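Local coordinates for protein endo-beta-1,4-glucanase (cellulase B) (Bacillus halodurans, PDB 4V2X) that is an endo-beta-1,4-glucanase that probably cleaves internal linkages of beta-glucans, its family 46 carbohydrate-binding module contributing to hydrolysis of xyloglucan and beta-1,3-1,4-glucans, at residues Y186-M191 / N233-L238; S389-N394 / V409-H414; T419-N424 / G461-E466; G490-F495 / N579-I584; D555-L560 / N571-K576. All coordinates share one frame; numbering follows the deposited sequence.

The five contacts are spread over the three modules of the enzyme. Contact 1 belongs to the catalytic (beta/alpha)8 barrel, at the N-terminal ends of two neighbouring strands; in family 5 glycosidases the active site lies at the other end of the barrel. Contacts 2 and 3 belong to the Ig-like module, their centres about 13 Å apart, and a bound calcium ion lies about 9 Å from the side chain of Ser389 and about 5 Å from that of Thr419. Contacts 4 and 5, about 10 Å apart between centres, share the CBM46 sheet, where Ile584 N approaches Thr573 O to 2.7 Å. From contact 1 to contact 4 the centres are about 58 Å apart.

Contact 1: Y186-M191 / N233-L238; sequences YPTKLM and NDIRPL
Arg236 leaves its backbone with CG anti to the backbone N (chi1 -175°), runs straight to CD and then bends (chi3 -52°), which carries the guanidinium among the carbonyls of Tyr186, Pro187 and Leu190. The contact joins two loops at the N-terminal end of the family 5 (beta/alpha)8 barrel, just where they run into the adjacent parallel strands 190-193 and 238-241. Residues Pro187 to Leu190 form a type I beta turn, closed by Leu190 N on Pro187 O, and Arg236 donates to the carbonyls in and beside it. NH1 donates to Leu190 O at 2.9 Å, nearly straight at 166°, and to Pro187 O at 2.8 Å from above that carbonyl's plane, on the face away from Leu190 N. NH2 holds Tyr186 O at 2.9 Å, with NH1 giving the same oxygen a longer second bond of 3.3 Å. All three carbonyl oxygens lie close to the guanidinium plane, at its edge. Along the NE side, Asn233 OD1 accepts from both NE and NH2, so the plane is fixed from two sides; Asn233 ND2 is in turn held by Ser180 O and Ser229 OG. Apolar contacts flank the arginine: Thr188 CG2 meets Ile235 CG1 at 4.1 Å, and Met191 CB lies 4.2 Å from Pro237 CB and 3.4 Å from Pro237 O.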
# COMPACT_ATOMS: atom_id res chain seq x y z
N TYR A 186 -2.29 -19.44 27.31
CA TYR A 186 -2.41 -18.39 28.33
C TYR A 186 -3.72 -17.63 28.18
O TYR A 186 -4.25 -17.53 27.07
CB TYR A 186 -1.24 -17.41 28.24
CG TYR A 186 -0.01 -17.89 28.96
CD1 TYR A 186 0.58 -19.12 28.63
CD2 TYR A 186 0.58 -17.13 29.96
CE1 TYR A 186 1.70 -19.57 29.30
CE2 TYR A 186 1.71 -17.57 30.62
CZ TYR A 186 2.26 -18.79 30.29
OH TYR A 186 3.37 -19.22 30.96
N PRO A 187 -4.25 -17.09 29.29
CA PRO A 187 -5.49 -16.30 29.23
C PRO A 187 -5.39 -15.18 28.19
O PRO A 187 -4.30 -14.66 27.95
CB PRO A 187 -5.59 -15.69 30.63
CG PRO A 187 -4.82 -16.62 31.51
CD PRO A 187 -3.71 -17.16 30.66
N THR A 188 -6.52 -14.81 27.59
CA THR A 188 -6.52 -13.78 26.55
C THR A 188 -6.24 -12.37 27.09
O THR A 188 -6.13 -11.43 26.30
CB THR A 188 -7.83 -13.77 25.75
OG1 THR A 188 -8.94 -13.62 26.64
CG2 THR A 188 -7.97 -15.07 24.96
N LYS A 189 -6.13 -12.23 28.41
CA LYS A 189 -5.65 -10.99 29.02
C LYS A 189 -4.17 -10.73 28.69
O LYS A 189 -3.68 -9.61 28.85
CB LYS A 189 -5.88 -11.00 30.53
CG LYS A 189 -7.35 -10.98 30.89
CD LYS A 189 -7.59 -10.95 32.38
CE LYS A 189 -7.31 -9.58 32.96
NZ LYS A 189 -7.77 -9.52 34.38
N LEU A 190 -3.48 -11.78 28.24
CA LEU A 190 -2.16 -11.63 27.61
C LEU A 190 -2.36 -11.32 26.12
O LEU A 190 -3.00 -12.11 25.40
CB LEU A 190 -1.31 -12.90 27.77
CG LEU A 190 0.03 -12.94 27.03
CD1 LEU A 190 0.97 -11.83 27.50
CD2 LEU A 190 0.69 -14.31 27.20
N MET A 191 -1.85 -10.18 25.68
CA MET A 191 -1.93 -9.78 24.27
C MET A 191 -0.53 -9.65 23.68
O MET A 191 0.44 -9.44 24.40
CB MET A 191 -2.70 -8.46 24.13
CG MET A 191 -1.95 -7.23 24.62
SD MET A 191 -3.06 -5.88 25.08
CE MET A 191 -3.54 -6.43 26.71
N ASN A 233 -5.06 -18.50 20.60
CA ASN A 233 -4.47 -17.52 19.68
C ASN A 233 -5.33 -17.19 18.47
O ASN A 233 -5.01 -16.27 17.71
CB ASN A 233 -3.08 -17.97 19.24
CG ASN A 233 -2.08 -17.99 20.38
OD1 ASN A 233 -2.35 -17.47 21.47
ND2 ASN A 233 -0.92 -18.58 20.14
N ASP A 234 -6.41 -17.95 18.28
CA ASP A 234 -7.40 -17.61 17.26
C ASP A 234 -8.19 -16.35 17.61
O ASP A 234 -8.69 -15.67 16.72
CB ASP A 234 -8.36 -18.79 17.00
CG ASP A 234 -9.12 -19.23 18.25
OD1 ASP A 234 -8.58 -19.09 19.37
OD2 ASP A 234 -10.25 -19.73 18.09
N ILE A 235 -8.30 -16.04 18.90
CA ILE A 235 -9.01 -14.84 19.36
C ILE A 235 -8.17 -13.86 20.19
O ILE A 235 -8.65 -12.76 20.50
CB ILE A 235 -10.28 -15.22 20.16
CG1 ILE A 235 -9.93 -15.97 21.46
CG2 ILE A 235 -11.21 -16.05 19.29
CD1 ILE A 235 -11.12 -16.17 22.38
N ARG A 236 -6.94 -14.22 20.54
CA ARG A 236 -6.11 -13.37 21.40
C ARG A 236 -5.96 -12.00 20.76
O ARG A 236 -5.63 -11.91 19.58
CB ARG A 236 -4.73 -13.97 21.61
CG ARG A 236 -3.85 -13.20 22.59
CD ARG A 236 -2.49 -13.85 22.77
NE ARG A 236 -2.62 -15.27 23.10
CZ ARG A 236 -3.00 -15.76 24.28
NH1 ARG A 236 -3.30 -14.95 25.30
NH2 ARG A 236 -3.10 -17.07 24.45
N PRO A 237 -6.19 -10.93 21.53
CA PRO A 237 -5.99 -9.61 20.95
C PRO A 237 -4.55 -9.37 20.49
O PRO A 237 -3.60 -9.78 21.16
CB PRO A 237 -6.37 -8.67 22.10
CG PRO A 237 -7.45 -9.43 22.79
CD PRO A 237 -6.94 -10.84 22.79
N LEU A 238 -4.42 -8.71 19.35
CA LEU A 238 -3.13 -8.40 18.75
C LEU A 238 -3.01 -6.91 18.58
O LEU A 238 -3.96 -6.23 18.17
CB LEU A 238 -2.99 -9.09 17.39
CG LEU A 238 -3.21 -10.60 17.41
CD1 LEU A 238 -3.05 -11.17 16.01
CD2 LEU A 238 -2.27 -11.28 18.39

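Contact 2: S389-N394 / V409-H414; sequences SVAESN and VSLQLH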
# COMPACT_ATOMS: atom_id res chain seq x y z
N SER A 389 -7.33 21.25 38.83
CA SER A 389 -7.10 22.67 38.66
C SER A 389 -5.60 22.90 38.74
O SER A 389 -4.90 22.26 39.54
CB SER A 389 -7.80 23.45 39.76
OG SER A 389 -9.19 23.14 39.75
N VAL A 390 -5.11 23.80 37.90
CA VAL A 390 -3.69 24.11 37.84
C VAL A 390 -3.52 25.62 37.88
O VAL A 390 -4.50 26.36 38.00
CB VAL A 390 -3.03 23.49 36.59
CG1 VAL A 390 -3.18 21.97 36.62
CG2 VAL A 390 -3.64 24.03 35.31
N ALA A 391 -2.28 26.09 37.78
CA ALA A 391 -2.02 27.52 37.83
C ALA A 391 -0.89 27.91 36.89
O ALA A 391 -0.19 27.05 36.37
CB ALA A 391 -1.70 27.94 39.27
N GLU A 392 -0.74 29.22 36.68
CA GLU A 392 0.30 29.74 35.81
C GLU A 392 1.68 29.20 36.16
O GLU A 392 2.51 28.98 35.27
CB GLU A 392 0.30 31.28 35.82
CG GLU A 392 0.61 31.91 37.16
CD GLU A 392 0.65 33.42 37.09
OE1 GLU A 392 -0.44 34.04 37.14
OE2 GLU A 392 1.75 33.98 37.00
N SER A 393 1.92 29.00 37.46
CA SER A 393 3.18 28.44 37.94
C SER A 393 2.94 27.67 39.23
O SER A 393 1.92 27.84 39.89
CB SER A 393 4.20 29.56 38.21
OG SER A 393 4.49 30.32 37.05
N ASN A 394 3.92 26.84 39.61
CA ASN A 394 3.93 26.19 40.91
C ASN A 394 4.88 26.89 41.88
O ASN A 394 5.50 26.25 42.73
CB ASN A 394 4.29 24.71 40.78
CG ASN A 394 5.74 24.50 40.42
OD1 ASN A 394 6.31 25.26 39.64
ND2 ASN A 394 6.36 23.48 41.01
N VAL A 409 -1.99 35.14 41.39
CA VAL A 409 -1.68 34.15 40.37
C VAL A 409 -2.97 33.71 39.68
O VAL A 409 -4.04 33.68 40.30
CB VAL A 409 -0.95 32.91 40.95
CG1 VAL A 409 0.47 33.28 41.38
CG2 VAL A 409 -1.71 32.31 42.13
N SER A 410 -2.85 33.39 38.40
CA SER A 410 -3.97 32.89 37.61
C SER A 410 -4.08 31.38 37.76
O SER A 410 -3.10 30.67 37.57
CB SER A 410 -3.80 33.24 36.14
OG SER A 410 -3.96 34.64 35.94
N LEU A 411 -5.28 30.92 38.11
CA LEU A 411 -5.61 29.52 38.15
C LEU A 411 -6.33 29.14 36.88
O LEU A 411 -6.97 29.97 36.24
CB LEU A 411 -6.55 29.23 39.32
CG LEU A 411 -6.12 29.62 40.73
CD1 LEU A 411 -7.21 29.20 41.72
CD2 LEU A 411 -4.78 29.00 41.10
N GLN A 412 -6.21 27.88 36.50
CA GLN A 412 -7.05 27.29 35.48
C GLN A 412 -7.88 26.23 36.19
O GLN A 412 -7.41 25.13 36.47
CB GLN A 412 -6.19 26.70 34.36
CG GLN A 412 -5.46 27.75 33.51
CD GLN A 412 -4.21 28.31 34.17
OE1 GLN A 412 -3.34 27.57 34.62
NE2 GLN A 412 -4.11 29.64 34.20
N LEU A 413 -9.12 26.59 36.53
CA LEU A 413 -9.95 25.77 37.40
C LEU A 413 -10.39 24.45 36.77
O LEU A 413 -10.61 23.47 37.50
CB LEU A 413 -11.16 26.56 37.91
CG LEU A 413 -10.82 27.66 38.93
CD1 LEU A 413 -12.04 28.52 39.21
CD2 LEU A 413 -10.26 27.07 40.22
N HIS A 414 -10.51 24.40 35.45
CA HIS A 414 -10.86 23.17 34.74
C HIS A 414 -12.16 22.56 35.29
O HIS A 414 -12.29 21.34 35.41
CB HIS A 414 -9.72 22.13 34.82
CG HIS A 414 -8.50 22.51 34.03
ND1 HIS A 414 -7.23 22.07 34.37
CD2 HIS A 414 -8.35 23.26 32.92
CE1 HIS A 414 -6.36 22.55 33.50
NE2 HIS A 414 -7.01 23.28 32.62
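Strand 390-391, an edge strand of the Ig-like module, pairs here in antiparallel fashion with strand 407-412. Val390 and Gln412 form the hydrogen-bonded pair: Gln412 N gives Val390 O a bond of 2.7 Å, and Val390 N returns one to Gln412 O. Next to them Ala391 and Leu411 are the non-hydrogen-bonded pair, their CA atoms only 4.1 Å apart, and Leu411 CD2 packs on Ala391 CB at 3.7 Å on the face that Trp473 and Phe475 of strand 473-480 help to cover. Val390 points to the opposite face, where its CG2 lies 3.6 Å from CE1 of the His414 imidazole; the ring is held by ND1 on the carbonyl of Ser388.

Both ends of the ladder are prolonged by side chains. At one, Ser389 OG donates to Leu413 O at 2.7 Å and also bonds to Asn416. At the other, Glu392 bonds through both backbone and side chain. Its N meets Ser410 O almost head-on, while CG, tucked in over the backbone (chi1 63°), sends the extended chain across to the partner strand. There Ser410 N binds Glu392 OE1 on its anti side, somewhat out of the carboxylate plane, at 2.8 Å and 168°.

Contact 3: T419-N424 / G461-E466; sequences TGLRAN and GMVTAE
Residues from Gly420 to Ala423 lie against Val463 to Glu466 as neighbouring antiparallel strands, their axes 4.6 Å apart and 169° from each other in direction. Arg422 and Thr464 form a regular hydrogen-bonded pair, with Thr464 N on Arg422 O at 2.7 Å, whereas Thr419 and Gly420 both stand opposite Glu466. Thr419 N takes Glu466 O at 2.8 Å and Gly420 N reaches the same oxygen only weakly, the signature of a classic beta bulge.

On the face that carries Arg422 and Glu466, the two long side chains cross obliquely. Arg422 is extended from CG to NE, and NE donates to Glu466 OE2 at 2.7 Å on the syn side, tilted out of the carboxylate plane and bent at 144°, a salt bridge through the edge of the guanidinium. The planes stand 66° apart, and of the guanidinium nitrogens NE alone bonds the carboxylate directly. A water joins Arg422 NH2 to the same OE2, and another links Glu466 OE1 to Thr419 OG1; Arg422 NH1 goes to the carbonyl of Gly425.

These strands belong to the mixed sheet of the Ig-like module, whose other face here carries Leu421, Ala423, Val463 and Ala465. There Leu421 CG packs on Val463 CG1 at 3.7 Å and Leu421 CD1 on Ala465 CB at 3.8 Å, toward Leu441 and Val443 of strand 440-443, while Ile451 of helix 445-452 touches both Ala423 and Val463.

Where strand 418-423 ends, the Asn424 amide stands in for a backbone carbonyl. Asn424 N binds Met462 O, and Met462 N binds Asn424 OD1 at 2.9 Å, almost in line with its C=O bond.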
# COMPACT_ATOMS: atom_id res chain seq x y z
N THR A 419 -11.64 25.11 47.33
CA THR A 419 -12.29 24.84 48.62
C THR A 419 -11.50 25.40 49.80
O THR A 419 -12.06 25.62 50.88
CB THR A 419 -12.53 23.34 48.84
OG1 THR A 419 -11.30 22.62 48.70
CG2 THR A 419 -13.53 22.82 47.83
N GLY A 420 -10.20 25.65 49.60
CA GLY A 420 -9.38 26.18 50.67
C GLY A 420 -7.94 26.38 50.26
O GLY A 420 -7.53 25.99 49.17
N LEU A 421 -7.19 27.01 51.16
CA LEU A 421 -5.79 27.30 50.95
C LEU A 421 -5.07 26.99 52.25
O LEU A 421 -5.60 27.27 53.34
CB LEU A 421 -5.62 28.78 50.58
CG LEU A 421 -4.46 29.16 49.68
CD1 LEU A 421 -4.59 28.48 48.32
CD2 LEU A 421 -4.37 30.67 49.52
N ARG A 422 -3.89 26.39 52.16
CA ARG A 422 -3.07 26.13 53.33
C ARG A 422 -1.70 26.76 53.14
O ARG A 422 -1.19 26.82 52.01
CB ARG A 422 -2.92 24.64 53.59
CG ARG A 422 -4.21 23.97 54.05
CD ARG A 422 -4.03 22.48 54.30
NE ARG A 422 -5.31 21.88 54.68
CZ ARG A 422 -5.80 21.85 55.91
NH1 ARG A 422 -5.13 22.37 56.93
NH2 ARG A 422 -6.98 21.28 56.13
N ALA A 423 -1.12 27.25 54.23
CA ALA A 423 0.24 27.77 54.23
C ALA A 423 1.03 26.88 55.16
O ALA A 423 0.76 26.86 56.37
CB ALA A 423 0.27 29.21 54.71
N ASN A 424 1.97 26.13 54.61
CA ASN A 424 2.68 25.11 55.39
C ASN A 424 1.70 24.23 56.17
O ASN A 424 1.88 23.98 57.37
CB ASN A 424 3.68 25.76 56.36
CG ASN A 424 4.77 26.56 55.65
OD1 ASN A 424 4.96 26.46 54.44
ND2 ASN A 424 5.50 27.35 56.42
N GLY A 461 8.77 27.68 52.05
CA GLY A 461 7.57 26.98 52.45
C GLY A 461 6.64 26.82 51.27
O GLY A 461 7.06 27.00 50.12
N MET A 462 5.38 26.52 51.55
CA MET A 462 4.42 26.19 50.51
C MET A 462 3.04 26.77 50.80
O MET A 462 2.61 26.79 51.95
CB MET A 462 4.30 24.68 50.39
CG MET A 462 3.53 24.19 49.18
SD MET A 462 3.55 22.39 49.12
CE MET A 462 5.26 22.09 49.59
N VAL A 463 2.37 27.24 49.75
CA VAL A 463 0.96 27.58 49.81
C VAL A 463 0.26 26.53 48.95
O VAL A 463 0.58 26.37 47.77
CB VAL A 463 0.67 28.99 49.27
CG1 VAL A 463 -0.83 29.22 49.15
CG2 VAL A 463 1.30 30.04 50.18
N THR A 464 -0.66 25.78 49.55
CA THR A 464 -1.34 24.70 48.86
C THR A 464 -2.78 25.09 48.58
O THR A 464 -3.52 25.44 49.50
CB THR A 464 -1.30 23.40 49.67
OG1 THR A 464 0.07 23.02 49.85
CG2 THR A 464 -2.04 22.27 48.93
N ALA A 465 -3.16 25.03 47.31
CA ALA A 465 -4.54 25.26 46.89
C ALA A 465 -5.28 23.94 46.83
O ALA A 465 -4.83 23.00 46.16
CB ALA A 465 -4.60 25.95 45.54
N GLU A 466 -6.42 23.90 47.52
CA GLU A 466 -7.26 22.71 47.62
C GLU A 466 -8.53 22.94 46.80
O GLU A 466 -9.09 24.04 46.82
CB GLU A 466 -7.63 22.43 49.07
CG GLU A 466 -6.44 22.13 49.96
CD GLU A 466 -6.79 22.03 51.43
OE1 GLU A 466 -7.78 22.65 51.86
OE2 GLU A 466 -6.06 21.34 52.17
O HOH W 1 -10.37 22.64 51.19
O HOH W 2 -8.22 20.04 53.83

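Contact 4: G490-F495 / N579-I584; sequences GHVSNF and NQVTGI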
# COMPACT_ATOMS: atom_id res chain seq x y z
N GLY A 490 38.87 27.75 31.65
CA GLY A 490 38.79 26.30 31.69
C GLY A 490 38.92 25.62 30.34
O GLY A 490 39.28 26.25 29.35
N HIS A 491 38.63 24.32 30.33
CA HIS A 491 38.80 23.45 29.17
C HIS A 491 37.42 22.97 28.72
O HIS A 491 36.52 22.81 29.54
CB HIS A 491 39.70 22.28 29.56
CG HIS A 491 40.06 21.37 28.43
ND1 HIS A 491 39.41 20.18 28.20
CD2 HIS A 491 41.04 21.45 27.50
CE1 HIS A 491 39.95 19.58 27.16
NE2 HIS A 491 40.94 20.32 26.71
N VAL A 492 37.25 22.73 27.42
CA VAL A 492 35.93 22.34 26.88
C VAL A 492 35.36 21.04 27.44
O VAL A 492 34.15 20.83 27.41
CB VAL A 492 35.94 22.22 25.33
CG1 VAL A 492 36.18 23.58 24.69
CG2 VAL A 492 36.95 21.18 24.85
N SER A 493 36.22 20.15 27.93
CA SER A 493 35.79 18.87 28.47
C SER A 493 35.19 18.96 29.87
O SER A 493 34.51 18.04 30.30
CB SER A 493 36.95 17.87 28.48
OG SER A 493 37.88 18.19 29.50
N ASN A 494 35.45 20.05 30.58
CA ASN A 494 35.04 20.17 31.97
C ASN A 494 34.89 21.63 32.37
O ASN A 494 35.49 22.09 33.35
CB ASN A 494 36.08 19.46 32.85
CG ASN A 494 35.68 19.43 34.31
OD1 ASN A 494 34.52 19.24 34.65
ND2 ASN A 494 36.67 19.62 35.18
N PHE A 495 34.08 22.37 31.62
CA PHE A 495 33.94 23.81 31.84
C PHE A 495 32.77 24.12 32.77
O PHE A 495 31.62 23.82 32.45
CB PHE A 495 33.74 24.55 30.52
CG PHE A 495 33.81 26.04 30.67
CD1 PHE A 495 35.03 26.68 30.74
CD2 PHE A 495 32.65 26.80 30.76
CE1 PHE A 495 35.10 28.05 30.89
CE2 PHE A 495 32.71 28.18 30.90
CZ PHE A 495 33.94 28.80 30.97
N ASN A 579 40.61 24.29 22.56
CA ASN A 579 39.93 23.61 23.66
C ASN A 579 39.89 24.44 24.95
O ASN A 579 39.37 23.97 25.97
CB ASN A 579 40.60 22.26 23.94
CG ASN A 579 40.40 21.27 22.81
OD1 ASN A 579 39.37 21.27 22.15
ND2 ASN A 579 41.39 20.42 22.59
N GLN A 580 40.42 25.66 24.91
CA GLN A 580 40.45 26.54 26.06
C GLN A 580 39.32 27.57 25.99
O GLN A 580 39.04 28.14 24.93
CB GLN A 580 41.80 27.24 26.17
CG GLN A 580 43.00 26.30 26.26
CD GLN A 580 42.94 25.33 27.44
OE1 GLN A 580 42.43 25.66 28.52
NE2 GLN A 580 43.47 24.12 27.25
N VAL A 581 38.69 27.80 27.13
CA VAL A 581 37.55 28.68 27.21
C VAL A 581 37.76 29.68 28.34
O VAL A 581 38.06 29.29 29.48
CB VAL A 581 36.25 27.89 27.45
CG1 VAL A 581 35.04 28.82 27.45
CG2 VAL A 581 36.10 26.80 26.40
N THR A 582 37.60 30.95 28.02
CA THR A 582 37.61 32.02 28.99
C THR A 582 36.17 32.48 29.20
O THR A 582 35.45 32.73 28.24
CB THR A 582 38.46 33.20 28.50
OG1 THR A 582 39.81 32.77 28.35
CG2 THR A 582 38.41 34.38 29.47
N GLY A 583 35.76 32.57 30.46
CA GLY A 583 34.45 33.07 30.84
C GLY A 583 34.60 34.44 31.48
O GLY A 583 35.49 34.65 32.31
N ILE A 584 33.73 35.37 31.08
CA ILE A 584 33.79 36.74 31.59
C ILE A 584 32.41 37.15 32.09
O ILE A 584 31.45 37.21 31.31
CB ILE A 584 34.25 37.74 30.51
CG1 ILE A 584 35.62 37.34 29.95
CG2 ILE A 584 34.32 39.15 31.10
CD1 ILE A 584 35.98 38.05 28.67
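Val581 lays CG1 over one face of the Phe495 ring, a CH-pi contact 3.8 Å from the centroid and 24° off the ring normal. The methyl sits off-centre, toward the CE1-CZ rim, where Val581 CG1 comes to 3.5 Å from Phe495 CE1. CG1 is anti to the backbone N of Val581 (chi1 -177°), which sends this branch to the phenylalanine and leaves the other, CG2, to meet Val492 CG1 at 3.6 Å. Val581 is thus wedged between two side chains of the 490-495 segment, and Phe550 of helix 547-551 touches both Val492 and Val581.

The backbone frames this packing. Gly490 and Val581 are an antiparallel hydrogen-bonded pair, with both N...O distances 2.8 Å, and Gly490 has no side chain to compete with the Phe495 ring beside it. His491 and Gln580 are the non-hydrogen-bonded pair that follows. Strand 484-491 then enters a type I beta turn from His491 to Asn494 and comes back as strand 495-500, a beta hairpin in the antiparallel sheet of the CBM46 module; strand 580-585 flanks its first arm. The start of the turn is held across the contact by Val492 N on Asn579 O at 2.9 Å.

On the outer side, His491 and Asn579 run alongside each other in the same direction. The imidazole NE2 of His491 comes to 3.4 Å from Asn579 CB, and ring and amide planes are turned 64° apart. The ring's other nitrogen, ND1, shares a hydrogen bond of 2.8 Å with Ser493 OG inside the turn, which ties the rotation of the imidazole to the hairpin end.

Contact 5: D555-L560 / N571-K576; sequences DGEVRL and NYTIIK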
# COMPACT_ATOMS: atom_id res chain seq x y z
N ASP A 555 35.60 28.82 17.33
CA ASP A 555 36.43 29.76 18.07
C ASP A 555 35.90 31.18 17.89
O ASP A 555 35.43 31.54 16.80
CB ASP A 555 37.89 29.71 17.59
CG ASP A 555 38.63 28.47 18.04
OD1 ASP A 555 38.05 27.60 18.73
OD2 ASP A 555 39.82 28.36 17.70
N GLY A 556 35.96 31.97 18.94
CA GLY A 556 35.43 33.33 18.93
C GLY A 556 34.65 33.63 20.19
O GLY A 556 34.78 32.93 21.20
N GLU A 557 33.84 34.68 20.13
CA GLU A 557 33.18 35.21 21.32
C GLU A 557 31.69 34.95 21.24
O GLU A 557 31.04 35.26 20.25
CB GLU A 557 33.45 36.70 21.45
CG GLU A 557 32.98 37.28 22.78
CD GLU A 557 33.38 38.72 22.97
OE1 GLU A 557 34.50 39.09 22.55
OE2 GLU A 557 32.58 39.49 23.55
N VAL A 558 31.16 34.38 22.32
CA VAL A 558 29.76 33.97 22.39
C VAL A 558 29.12 34.64 23.61
O VAL A 558 29.70 34.64 24.70
CB VAL A 558 29.66 32.44 22.50
CG1 VAL A 558 28.27 31.99 22.95
CG2 VAL A 558 30.05 31.81 21.17
N ARG A 559 27.94 35.20 23.40
CA ARG A 559 27.16 35.77 24.50
C ARG A 559 26.14 34.74 24.97
O ARG A 559 25.35 34.24 24.17
CB ARG A 559 26.45 37.06 24.08
CG ARG A 559 25.70 37.72 25.23
CD ARG A 559 25.09 39.06 24.82
NE ARG A 559 24.21 38.93 23.66
CZ ARG A 559 22.95 38.46 23.69
NH1 ARG A 559 22.40 38.07 24.83
NH2 ARG A 559 22.25 38.39 22.57
N LEU A 560 26.19 34.43 26.26
CA LEU A 560 25.22 33.55 26.88
C LEU A 560 24.21 34.39 27.63
O LEU A 560 24.55 35.43 28.20
CB LEU A 560 25.92 32.60 27.86
CG LEU A 560 27.04 31.74 27.29
CD1 LEU A 560 27.63 30.88 28.39
CD2 LEU A 560 26.54 30.87 26.15
N ASN A 571 23.52 37.88 31.72
CA ASN A 571 24.40 37.67 30.57
C ASN A 571 25.78 37.24 30.99
O ASN A 571 26.21 37.52 32.11
CB ASN A 571 24.50 38.94 29.72
CG ASN A 571 23.17 39.35 29.12
OD1 ASN A 571 22.76 40.50 29.22
ND2 ASN A 571 22.48 38.40 28.51
N TYR A 572 26.48 36.57 30.09
CA TYR A 572 27.83 36.07 30.35
C TYR A 572 28.52 35.93 29.01
O TYR A 572 27.87 35.63 28.00
CB TYR A 572 27.75 34.73 31.07
CG TYR A 572 29.03 34.22 31.69
CD1 TYR A 572 29.42 34.60 32.97
CD2 TYR A 572 29.84 33.31 31.01
CE1 TYR A 572 30.57 34.11 33.55
CE2 TYR A 572 31.00 32.81 31.58
CZ TYR A 572 31.37 33.22 32.85
OH TYR A 572 32.51 32.73 33.42
N THR A 573 29.82 36.15 28.99
CA THR A 573 30.59 36.01 27.77
C THR A 573 31.57 34.85 27.88
O THR A 573 32.25 34.68 28.90
CB THR A 573 31.36 37.31 27.47
OG1 THR A 573 30.41 38.37 27.31
CG2 THR A 573 32.18 37.17 26.19
N ILE A 574 31.63 34.04 26.83
CA ILE A 574 32.71 33.07 26.69
C ILE A 574 33.52 33.34 25.43
O ILE A 574 32.98 33.74 24.39
CB ILE A 574 32.23 31.60 26.72
CG1 ILE A 574 31.13 31.36 25.70
CG2 ILE A 574 31.75 31.24 28.12
CD1 ILE A 574 30.84 29.90 25.43
N ILE A 575 34.83 33.16 25.54
CA ILE A 575 35.74 33.27 24.42
C ILE A 575 36.39 31.90 24.28
O ILE A 575 37.03 31.42 25.22
CB ILE A 575 36.79 34.38 24.62
CG1 ILE A 575 36.09 35.73 24.78
CG2 ILE A 575 37.75 34.42 23.44
CD1 ILE A 575 37.00 36.88 25.12
N LYS A 576 36.20 31.28 23.13
CA LYS A 576 36.75 29.96 22.85
C LYS A 576 37.98 30.11 21.95
O LYS A 576 37.92 30.76 20.90
CB LYS A 576 35.71 29.09 22.16
CG LYS A 576 36.15 27.66 21.88
CD LYS A 576 35.08 26.90 21.11
CE LYS A 576 35.40 25.42 21.01
NZ LYS A 576 36.57 25.16 20.13
O HOH W 3 30.08 39.32 24.89
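Ile574 sits tightly against its partner strand: CG1 lies 3.7 Å from Val558 CB, and the two side chains run next to each other in the same direction. With CG1 near +60° from N (chi1 53°), Ile574 turns this branch to Val558, while its CG2 meets Leu560 CD1 at 4.1 Å. Tyr572 joins the same buried face, and its hydroxyl reaches onward to the carbonyl of Gln486. Six backbone hydrogen bonds, at the pairs Gly556-Lys576, Val558-Ile574 and Leu560-Tyr572, hold this antiparallel beta hairpin of the CBM46 module, the strand directions 158° apart.

The other face, with Glu557, Arg559, Thr573 and Ile575, is more exposed and takes in a water. Glu557 CG touches Thr573 CG2 at 3.5 Å, but their polar ends meet through that water, 2.8 Å from Glu557 OE2 and 2.6 Å from Thr573 OG1.

At the open end of the hairpin, Lys576, on the same face as Ile574, forms a salt bridge from NZ to Asp555 OD1 at 3.2 Å; the lysine also binds the carbonyl of Gly578, and Asp555 OD1 takes a weak bond from Gly578 N.

Strand 556-564 is flanked by strand 506-513, whose Ala511 and Tyr513 touch Val558, and strand 569-577 by strand 580-585, while Phe549 and Phe550 of helix 547-551 pack on Ile574.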